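Local coordinates for protein methylmalonyl-CoA epimerase, mitochondrial (PDB 3RMU) that interconverts the (R) and (S) forms of methylmalonyl-CoA in mitochondrial propionyl-CoA metabolism and binds a cobalt ion, at residues S64-A67 against G68-K72. Numbering follows the deposited sequence.
Sequences SPIA and GFLQK
The carbonyl oxygen of A67 is gripped by two backbone N-H groups: Q71 N reaches A67 O at 3.3 Å, from 23° outside the carbonyl plane, and L70 N makes a weaker, more bent bond to it. The N-H of L70 is itself shared, since its N also lies 3.1 Å from I66 O, nearly in line with that C=O. These i+4 bonds, with the i+3 branch at L70, belong to the first turn of the short helix. A water takes the place of a direct i+4 bond between P65 O and F69 N, donating to P65 O and accepting from F69 N at 2.7 Å. Ahead of the turn, S64 OG caps I66 N through a long, weak bond of 3.4 Å, while A67 N bonds to S64 O; S64 OG also has a hydrogen bond to G41 O, tying the turn to the residue just before strand 42-48.

The CD1 methyls of I66 and L70 approach to 4.3 Å, and the I66 side chain is about 9 Å from the cobalt ion. In Q71, chi1 of -67° sets CG beside the residue's own backbone N, 3.5 Å from A67 O, and the chain beyond is extended, with NE2 3.8 Å from A67 O. F69 instead swings its ring away from the turn, edge-to-face with H79. I66 and L70 pack on P59 of strand 53-59, and I66 also meets V42 of strand 42-48, which sets helix 67-72 against the ends of these two strands.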
ATOM      1  N   SER A  64      -2.739  19.105  -9.805  1.00 47.83           N
ATOM      2  CA  SER A  64      -2.967  17.704  -9.581  1.00 43.69           C
ATOM      3  C   SER A  64      -3.070  17.461  -8.078  1.00 38.96           C
ATOM      4  O   SER A  64      -2.282  18.008  -7.324  1.00 39.51           O
ATOM      5  CB  SER A  64      -1.837  16.867 -10.164  1.00 35.97           C
ATOM      6  OG  SER A  64      -2.066  15.492  -9.851  1.00 38.07           O
ATOM      7  N   PRO A  65      -4.040  16.640  -7.645  1.00 39.63           N
ATOM      8  CA  PRO A  65      -4.173  16.309  -6.221  1.00 39.47           C
ATOM      9  C   PRO A  65      -2.982  15.550  -5.617  1.00 41.96           C
ATOM     10  O   PRO A  65      -2.904  15.450  -4.399  1.00 38.54           O
ATOM     11  CB  PRO A  65      -5.413  15.407  -6.187  1.00 38.41           C
ATOM     12  CG  PRO A  65      -5.486  14.812  -7.547  1.00 41.50           C
ATOM     13  CD  PRO A  65      -5.078  15.961  -8.445  1.00 42.98           C
ATOM     14  N   ILE A  66      -2.082  15.017  -6.454  1.00 41.02           N
ATOM     15  CA  ILE A  66      -0.849  14.374  -5.975  1.00 36.63           C
ATOM     16  C   ILE A  66       0.419  15.236  -6.212  1.00 39.31           C
ATOM     17  O   ILE A  66       1.517  14.873  -5.791  1.00 37.26           O
ATOM     18  CB  ILE A  66      -0.686  12.950  -6.574  1.00 33.10           C
ATOM     19  CG1 ILE A  66      -0.464  12.977  -8.092  1.00 31.98           C
ATOM     20  CG2 ILE A  66      -1.914  12.064  -6.238  1.00 30.28           C
ATOM     21  CD1 ILE A  66      -0.001  11.630  -8.666  1.00 23.87           C
ATOM     22  N   ALA A  67       0.280  16.378  -6.882  1.00 37.55           N
ATOM     23  CA  ALA A  67       1.456  17.231  -7.142  1.00 40.08           C
ATOM     24  C   ALA A  67       2.158  17.604  -5.834  1.00 39.81           C
ATOM     25  O   ALA A  67       3.386  17.621  -5.761  1.00 45.47           O
ATOM     26  CB  ALA A  67       1.066  18.468  -7.930  1.00 45.56           C
ATOM     27  N   GLY A  68       1.375  17.867  -4.793  1.00 42.80           N
ATOM     28  CA  GLY A  68       1.940  18.261  -3.490  1.00 48.89           C
ATOM     29  C   GLY A  68       2.653  17.111  -2.796  1.00 46.82           C
ATOM     30  O   GLY A  68       3.690  17.295  -2.167  1.00 45.58           O
ATOM     31  N   PHE A  69       2.102  15.907  -2.933  1.00 43.77           N
ATOM     32  CA  PHE A  69       2.759  14.713  -2.411  1.00 42.87           C
ATOM     33  C   PHE A  69       4.150  14.510  -3.052  1.00 41.32           C
ATOM     34  O   PHE A  69       5.095  14.116  -2.379  1.00 37.74           O
ATOM     35  CB  PHE A  69       1.864  13.506  -2.637  1.00 40.64           C
ATOM     36  CG  PHE A  69       2.370  12.247  -2.013  1.00 39.74           C
ATOM     37  CD1 PHE A  69       2.094  11.951  -0.685  1.00 45.31           C
ATOM     38  CD2 PHE A  69       3.119  11.360  -2.744  1.00 26.76           C
ATOM     39  CE1 PHE A  69       2.547  10.775  -0.111  1.00 45.50           C
ATOM     40  CE2 PHE A  69       3.575  10.170  -2.171  1.00 37.55           C
ATOM     41  CZ  PHE A  69       3.282   9.888  -0.853  1.00 36.10           C
ATOM     42  N   LEU A  70       4.273  14.829  -4.338  1.00 40.60           N
ATOM     43  CA  LEU A  70       5.490  14.526  -5.091  1.00 39.83           C
ATOM     44  C   LEU A  70       6.572  15.551  -4.856  1.00 44.36           C
ATOM     45  O   LEU A  70       7.736  15.281  -5.109  1.00 48.40           O
ATOM     46  CB  LEU A  70       5.196  14.406  -6.584  1.00 37.59           C
ATOM     47  CG  LEU A  70       4.736  13.001  -6.987  1.00 34.02           C
ATOM     48  CD1 LEU A  70       4.106  12.999  -8.382  1.00 42.56           C
ATOM     49  CD2 LEU A  70       5.904  12.013  -6.916  1.00 34.19           C
ATOM     50  N   GLN A  71       6.179  16.719  -4.360  1.00 51.25           N
ATOM     51  CA  GLN A  71       7.123  17.692  -3.838  1.00 58.26           C
ATOM     52  C   GLN A  71       7.723  17.246  -2.490  1.00 59.63           C
ATOM     53  O   GLN A  71       8.920  17.443  -2.254  1.00 67.12           O
ATOM     54  CB  GLN A  71       6.455  19.065  -3.712  1.00 64.56           C
ATOM     55  CG  GLN A  71       6.088  19.686  -5.063  1.00 75.46           C
ATOM     56  CD  GLN A  71       5.274  20.971  -4.941  1.00 89.95           C
ATOM     57  OE1 GLN A  71       5.347  21.682  -3.934  1.00 94.68           O
ATOM     58  NE2 GLN A  71       4.497  21.277  -5.979  1.00 86.99           N
ATOM     59  N   LYS A  72       6.907  16.666  -1.609  1.00 55.99           N
ATOM     60  CA  LYS A  72       7.404  16.134  -0.320  1.00 58.72           C
ATOM     61  C   LYS A  72       8.224  14.850  -0.479  1.00 56.21           C
ATOM     62  O   LYS A  72       9.196  14.645   0.240  1.00 53.73           O
ATOM     63  CB  LYS A  72       6.257  15.873   0.683  1.00 57.39           C
ATOM     64  CG  LYS A  72       6.263  16.810   1.900  1.00 74.62           C
ATOM     65  CD  LYS A  72       5.609  16.169   3.124  1.00 81.31           C
ATOM     66  CE  LYS A  72       5.451  17.182   4.260  1.00 85.20           C
ATOM     67  NZ  LYS A  72       4.579  16.683   5.368  1.00 86.93           N
TER
HETATM   68  O   HOH W   1      -0.613  16.178  -2.791  1.00 47.38           O